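Local coordinates for Alpha/beta hydrolase fold protein (Chitinophaga pinensis, PDB 4PW0) that is of unconfirmed function but has the alpha/beta hydrolase fold and probably cleaves its substrate with a serine nucleophile, at residues A120-G134 / F217-Q230. Residues are numbered along the deposited sequence; the frame is centred on the assembly and turned at random. Where two conformers were deposited one is given.
Sequences AHIQPDMIRKIIIVG and FEITSIQHPVFVVQ
H224 reaches from the loop before strand 226-230 into the turn that joins helix 111-122 to strand 129-133. Its NE2 donates to P124 O at 2.9 Å, a nearly straight bond (167°) lying in the plane of the imidazole. The CD2 edge meets the carbonyls of I127 and R128, with I127 O 3.1 Å from CD2, while CB of P124 and CG2 of I127 pack against the ring and I130 CD1 packs on H224 CB. CG lies anti to the carbonyl carbon (chi1 -56°), and the chi2 rotation turns the NE2–CD2 edge to the three carbonyls. A leucine in place of H224 would probably leave P124 O without its side-chain donor and the turn less firmly tied to the neighbouring strand.

H121 and F217 form an offset stack, planes 11° apart. The side chains run in opposite directions, and F217 CB sits over the centre of the imidazole, 3.4 Å from its centroid, as H121 CB lies over the phenyl face. A water bridges H121 ND1 and S221 OG, 2.8 Å from ND1; the same OG donates to E218 O.

Beyond H224 the strands run parallel, in register from I130–V226 to V133–V229. I130 N bonds to P225 O; F227 N bonds to I130 O at 2.8 Å; the ladder ends with G134 N on V229 O. I130, I132 and V226 pack together on the face turned to helix 111-122, I132 CD1 lying 3.9 Å from V226 CG1; I131 CG2 meets the F227 ring on the face packed against helix 269-282. These are adjacent parallel strands near the 252-257 edge of the hydrolase sheet, and Q230 NE2 bonds D234, the probable triad acid. The contact thus joins an apolar, backbone-bonded sheet to a polar loop closure, in which one imidazole N-H satisfies a turn carbonyl while the buried ND1 has no partner.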
loop_
_atom_site.group_PDB
_atom_site.type_symbol
_atom_site.label_atom_id
_atom_site.label_comp_id
_atom_site.label_asym_id
_atom_site.label_seq_id
_atom_site.Cartn_x
_atom_site.Cartn_y
_atom_site.Cartn_z
ATOM N N ALA A 120 9.151 4.989 -19.647
ATOM C CA ALA A 120 10.153 5.378 -18.679
ATOM C C ALA A 120 11.545 4.907 -19.100
ATOM O O ALA A 120 12.565 5.567 -18.756
ATOM C CB ALA A 120 9.797 4.794 -17.305
ATOM N N HIS A 121 11.602 3.793 -19.800
ATOM C CA HIS A 121 12.839 3.284 -20.349
ATOM C C HIS A 121 13.397 4.153 -21.478
ATOM O O HIS A 121 14.598 4.532 -21.454
ATOM C CB HIS A 121 12.713 1.826 -20.818
ATOM C CG HIS A 121 13.922 1.336 -21.535
ATOM N ND1 HIS A 121 15.166 1.304 -20.948
ATOM C CD2 HIS A 121 14.085 0.901 -22.806
ATOM C CE1 HIS A 121 16.051 0.865 -21.831
ATOM N NE2 HIS A 121 15.420 0.608 -22.965
ATOM N N ILE A 122 12.531 4.524 -22.427
ATOM C CA ILE A 122 13.008 5.250 -23.602
ATOM C C ILE A 122 13.094 6.760 -23.438
ATOM O O ILE A 122 13.875 7.425 -24.168
ATOM C CB ILE A 122 12.267 4.869 -24.909
ATOM C CG1 ILE A 122 10.803 5.281 -24.914
ATOM C CG2 ILE A 122 12.481 3.390 -25.220
ATOM C CD1 ILE A 122 10.159 5.186 -26.290
ATOM N N GLN A 123 12.225 7.325 -22.592
ATOM C CA GLN A 123 12.152 8.742 -22.372
ATOM C C GLN A 123 12.120 9.099 -20.890
ATOM O O GLN A 123 11.216 9.796 -20.439
ATOM C CB GLN A 123 11.010 9.371 -23.117
ATOM C CG GLN A 123 11.225 9.512 -24.610
ATOM C CD GLN A 123 12.255 10.567 -24.985
ATOM O OE1 GLN A 123 12.632 11.451 -24.215
ATOM N NE2 GLN A 123 12.696 10.477 -26.182
ATOM N N PRO A 124 13.140 8.646 -20.147
ATOM C CA PRO A 124 13.122 8.854 -18.700
ATOM C C PRO A 124 12.974 10.290 -18.259
ATOM O O PRO A 124 12.323 10.565 -17.255
ATOM C CB PRO A 124 14.464 8.293 -18.232
ATOM C CG PRO A 124 15.324 8.322 -19.451
ATOM C CD PRO A 124 14.395 8.004 -20.583
ATOM N N ASP A 125 13.587 11.241 -18.987
ATOM C CA ASP A 125 13.604 12.599 -18.538
ATOM C C ASP A 125 12.285 13.352 -18.744
ATOM O O ASP A 125 12.116 14.461 -18.207
ATOM C CB ASP A 125 14.747 13.338 -19.241
ATOM C CG ASP A 125 16.127 12.811 -18.849
ATOM O OD1 ASP A 125 16.267 12.095 -17.827
ATOM O OD2 ASP A 125 17.098 13.148 -19.561
HETATM N N MSE A 126 11.338 12.751 -19.484
HETATM C CA MSE A 126 10.031 13.374 -19.655
HETATM C C MSE A 126 9.033 12.978 -18.567
HETATM O O MSE A 126 8.003 13.618 -18.433
HETATM C CB MSE A 126 9.432 12.946 -21.000
HETATM C CG MSE A 126 10.294 13.594 -22.107
HETATM SE SE MSE A 126 9.607 13.131 -23.909
HETATM C CE MSE A 126 8.369 14.480 -23.639
ATOM N N ILE A 127 9.368 11.949 -17.770
ATOM C CA ILE A 127 8.460 11.424 -16.736
ATOM C C ILE A 127 9.023 11.751 -15.348
ATOM O O ILE A 127 10.227 11.561 -15.095
ATOM C CB ILE A 127 8.288 9.904 -16.917
ATOM C CG1 ILE A 127 7.496 9.629 -18.205
ATOM C CG2 ILE A 127 7.555 9.293 -15.719
ATOM C CD1 ILE A 127 7.441 8.180 -18.601
ATOM N N ARG A 128 8.154 12.215 -14.456
ATOM C CA ARG A 128 8.505 12.421 -13.082
ATOM C C ARG A 128 8.157 11.173 -12.234
ATOM O O ARG A 128 9.068 10.434 -11.837
ATOM C CB ARG A 128 7.858 13.687 -12.563
ATOM C CG ARG A 128 8.327 14.017 -11.164
ATOM C CD ARG A 128 7.606 15.199 -10.531
ATOM N NE ARG A 128 6.193 14.934 -10.305
ATOM C CZ ARG A 128 5.458 15.462 -9.332
ATOM N NH1 ARG A 128 5.985 16.336 -8.464
ATOM N NH2 ARG A 128 4.179 15.093 -9.204
ATOM N N LYS A 129 6.858 10.951 -11.985
ATOM C CA LYS A 129 6.445 9.784 -11.183
ATOM C C LYS A 129 5.548 8.884 -12.023
ATOM O O LYS A 129 4.888 9.329 -12.969
ATOM C CB LYS A 129 5.666 10.246 -9.950
ATOM C CG LYS A 129 6.503 11.130 -9.007
ATOM C CD LYS A 129 5.748 11.495 -7.736
ATOM C CE LYS A 129 6.460 12.486 -6.896
ATOM N NZ LYS A 129 5.834 12.884 -5.642
ATOM N N ILE A 130 5.513 7.619 -11.613
ATOM C CA ILE A 130 4.810 6.571 -12.359
ATOM C C ILE A 130 3.850 5.822 -11.433
ATOM O O ILE A 130 4.235 5.408 -10.337
ATOM C CB ILE A 130 5.825 5.557 -12.913
ATOM C CG1 ILE A 130 6.879 6.262 -13.775
ATOM C CG2 ILE A 130 5.168 4.407 -13.644
ATOM C CD1 ILE A 130 8.003 5.337 -14.201
ATOM N N ILE A 131 2.617 5.606 -11.916
ATOM C CA ILE A 131 1.651 4.715 -11.249
ATOM C C ILE A 131 1.334 3.571 -12.211
ATOM O O ILE A 131 0.999 3.825 -13.370
ATOM C CB ILE A 131 0.364 5.456 -10.882
ATOM C CG1 ILE A 131 0.676 6.662 -10.002
ATOM C CG2 ILE A 131 -0.615 4.503 -10.202
ATOM C CD1 ILE A 131 -0.328 7.781 -10.160
ATOM N N ILE A 132 1.442 2.333 -11.721
ATOM C CA ILE A 132 1.160 1.123 -12.478
ATOM C C ILE A 132 0.036 0.400 -11.748
ATOM O O ILE A 132 0.197 0.061 -10.576
ATOM C CB ILE A 132 2.381 0.202 -12.610
ATOM C CG1 ILE A 132 3.503 0.895 -13.346
ATOM C CG2 ILE A 132 1.982 -1.117 -13.279
ATOM C CD1 ILE A 132 4.813 0.150 -13.319
ATOM N N VAL A 133 -1.059 0.148 -12.456
ATOM C CA VAL A 133 -2.212 -0.571 -11.885
ATOM C C VAL A 133 -2.456 -1.818 -12.712
ATOM O O VAL A 133 -2.543 -1.733 -13.939
ATOM C CB VAL A 133 -3.481 0.281 -11.871
ATOM C CG1 VAL A 133 -4.621 -0.462 -11.212
ATOM C CG2 VAL A 133 -3.214 1.631 -11.222
ATOM N N GLY A 134 -2.586 -2.974 -12.062
ATOM C CA GLY A 134 -3.036 -4.153 -12.780
ATOM C C GLY A 134 -2.150 -4.556 -13.941
ATOM O O GLY A 134 -2.672 -4.850 -15.039
ATOM N N PHE A 217 14.571 -4.533 -21.766
ATOM C CA PHE A 217 15.235 -3.614 -20.850
ATOM C C PHE A 217 15.118 -4.160 -19.443
ATOM O O PHE A 217 14.309 -5.043 -19.160
ATOM C CB PHE A 217 14.647 -2.194 -20.965
ATOM C CG PHE A 217 13.236 -2.078 -20.462
ATOM C CD1 PHE A 217 12.144 -2.337 -21.301
ATOM C CD2 PHE A 217 12.987 -1.704 -19.151
ATOM C CE1 PHE A 217 10.853 -2.239 -20.826
ATOM C CE2 PHE A 217 11.696 -1.608 -18.704
ATOM C CZ PHE A 217 10.640 -1.860 -19.535
ATOM N N GLU A 218 15.983 -3.673 -18.556
ATOM C CA GLU A 218 16.024 -4.106 -17.173
ATOM C C GLU A 218 15.067 -3.256 -16.351
ATOM O O GLU A 218 15.178 -2.047 -16.363
ATOM C CB GLU A 218 17.446 -3.936 -16.616
ATOM C CG GLU A 218 18.415 -4.905 -17.268
ATOM C CD GLU A 218 18.078 -6.342 -16.927
ATOM O OE1 GLU A 218 17.524 -6.613 -15.832
ATOM O OE2 GLU A 218 18.406 -7.224 -17.744
ATOM N N ILE A 219 14.139 -3.913 -15.658
ATOM C CA ILE A 219 13.208 -3.194 -14.776
ATOM C C ILE A 219 13.968 -2.394 -13.724
ATOM O O ILE A 219 13.582 -1.292 -13.373
ATOM C CB ILE A 219 12.214 -4.169 -14.074
ATOM C CG1 ILE A 219 11.131 -4.589 -15.050
ATOM C CG2 ILE A 219 11.538 -3.505 -12.862
ATOM C CD1 ILE A 219 10.303 -3.430 -15.547
ATOM N N THR A 220 15.086 -2.942 -13.241
ATOM C CA THR A 220 15.894 -2.309 -12.222
ATOM C C THR A 220 16.411 -0.947 -12.655
ATOM O O THR A 220 16.757 -0.119 -11.827
ATOM C CB THR A 220 17.096 -3.212 -11.857
ATOM O OG1 THR A 220 17.852 -3.572 -13.049
ATOM C CG2 THR A 220 16.616 -4.481 -11.112
ATOM N N SER A 221 16.463 -0.711 -13.985
ATOM C CA SER A 221 16.940 0.559 -14.501
ATOM C C SER A 221 15.936 1.708 -14.464
ATOM O O SER A 221 16.287 2.861 -14.726
ATOM C CB SER A 221 17.456 0.407 -15.933
ATOM O OG SER A 221 16.398 0.200 -16.876
ATOM N N ILE A 222 14.664 1.415 -14.123
ATOM C CA ILE A 222 13.682 2.482 -14.027
ATOM C C ILE A 222 13.835 3.097 -12.633
ATOM O O ILE A 222 13.471 2.485 -11.639
ATOM C CB ILE A 222 12.257 1.932 -14.231
ATOM C CG1 ILE A 222 12.055 1.499 -15.697
ATOM C CG2 ILE A 222 11.246 2.966 -13.806
ATOM C CD1 ILE A 222 10.764 0.759 -15.956
ATOM N N GLN A 223 14.419 4.295 -12.582
ATOM C CA GLN A 223 14.794 4.898 -11.310
ATOM C C GLN A 223 13.762 5.810 -10.697
ATOM O O GLN A 223 13.901 6.223 -9.550
ATOM C CB GLN A 223 16.120 5.624 -11.456
ATOM C CG GLN A 223 17.247 4.680 -11.834
ATOM C CD GLN A 223 18.576 5.370 -11.800
ATOM O OE1 GLN A 223 18.904 6.117 -12.696
ATOM N NE2 GLN A 223 19.327 5.136 -10.754
ATOM N N HIS A 224 12.695 6.099 -11.445
ATOM C CA HIS A 224 11.659 6.990 -11.001
ATOM C C HIS A 224 10.923 6.462 -9.772
ATOM O O HIS A 224 10.865 5.254 -9.569
ATOM C CB HIS A 224 10.582 7.134 -12.075
ATOM C CG HIS A 224 11.108 7.576 -13.396
ATOM N ND1 HIS A 224 11.843 6.747 -14.214
ATOM C CD2 HIS A 224 10.977 8.752 -14.047
ATOM C CE1 HIS A 224 12.185 7.424 -15.299
ATOM N NE2 HIS A 224 11.663 8.631 -15.224
ATOM N N PRO A 225 10.342 7.353 -8.968
ATOM C CA PRO A 225 9.359 6.862 -7.980
ATOM C C PRO A 225 8.174 6.180 -8.700
ATOM O O PRO A 225 7.634 6.726 -9.671
ATOM C CB PRO A 225 8.891 8.127 -7.281
ATOM C CG PRO A 225 9.869 9.201 -7.673
ATOM C CD PRO A 225 10.361 8.812 -9.026
ATOM N N VAL A 226 7.801 5.003 -8.209
ATOM C CA VAL A 226 6.707 4.235 -8.794
ATOM C C VAL A 226 5.747 3.841 -7.696
ATOM O O VAL A 226 6.169 3.454 -6.589
ATOM C CB VAL A 226 7.218 2.956 -9.512
ATOM C CG1 VAL A 226 6.072 2.220 -10.210
ATOM C CG2 VAL A 226 8.288 3.314 -10.540
ATOM N N PHE A 227 4.452 3.854 -8.018
ATOM C CA PHE A 227 3.433 3.338 -7.115
ATOM C C PHE A 227 2.717 2.219 -7.861
ATOM O O PHE A 227 2.128 2.467 -8.939
ATOM C CB PHE A 227 2.476 4.456 -6.773
ATOM C CG PHE A 227 1.320 4.061 -5.908
ATOM C CD1 PHE A 227 1.461 3.083 -4.917
ATOM C CD2 PHE A 227 0.100 4.670 -6.071
ATOM C CE1 PHE A 227 0.405 2.764 -4.073
ATOM C CE2 PHE A 227 -0.954 4.365 -5.227
ATOM C CZ PHE A 227 -0.816 3.389 -4.262
ATOM N N VAL A 228 2.798 0.997 -7.332
ATOM C CA VAL A 228 2.258 -0.198 -8.001
ATOM C C VAL A 228 1.031 -0.622 -7.182
ATOM O O VAL A 228 1.148 -0.854 -5.981
ATOM C CB VAL A 228 3.276 -1.341 -8.021
ATOM C CG1 VAL A 228 2.677 -2.561 -8.673
ATOM C CG2 VAL A 228 4.583 -0.956 -8.722
ATOM N N VAL A 229 -0.107 -0.766 -7.862
ATOM C CA VAL A 229 -1.370 -1.178 -7.223
ATOM C C VAL A 229 -1.886 -2.452 -7.903
ATOM O O VAL A 229 -1.867 -2.601 -9.141
ATOM C CB VAL A 229 -2.426 -0.068 -7.350
ATOM C CG1 VAL A 229 -3.803 -0.521 -6.862
ATOM C CG2 VAL A 229 -1.973 1.174 -6.607
ATOM N N GLN A 230 -2.363 -3.380 -7.082
ATOM C CA GLN A 230 -2.915 -4.637 -7.588
ATOM C C GLN A 230 -3.899 -5.208 -6.572
ATOM O O GLN A 230 -3.847 -4.851 -5.390
ATOM C CB GLN A 230 -1.740 -5.574 -7.885
ATOM C CG GLN A 230 -2.050 -6.943 -8.468
ATOM C CD GLN A 230 -2.888 -6.866 -9.718
ATOM O OE1 GLN A 230 -4.092 -6.570 -9.635
ATOM N NE2 GLN A 230 -2.319 -7.158 -10.870
HETATM O O HOH W 1 15.833 2.238 -18.448
#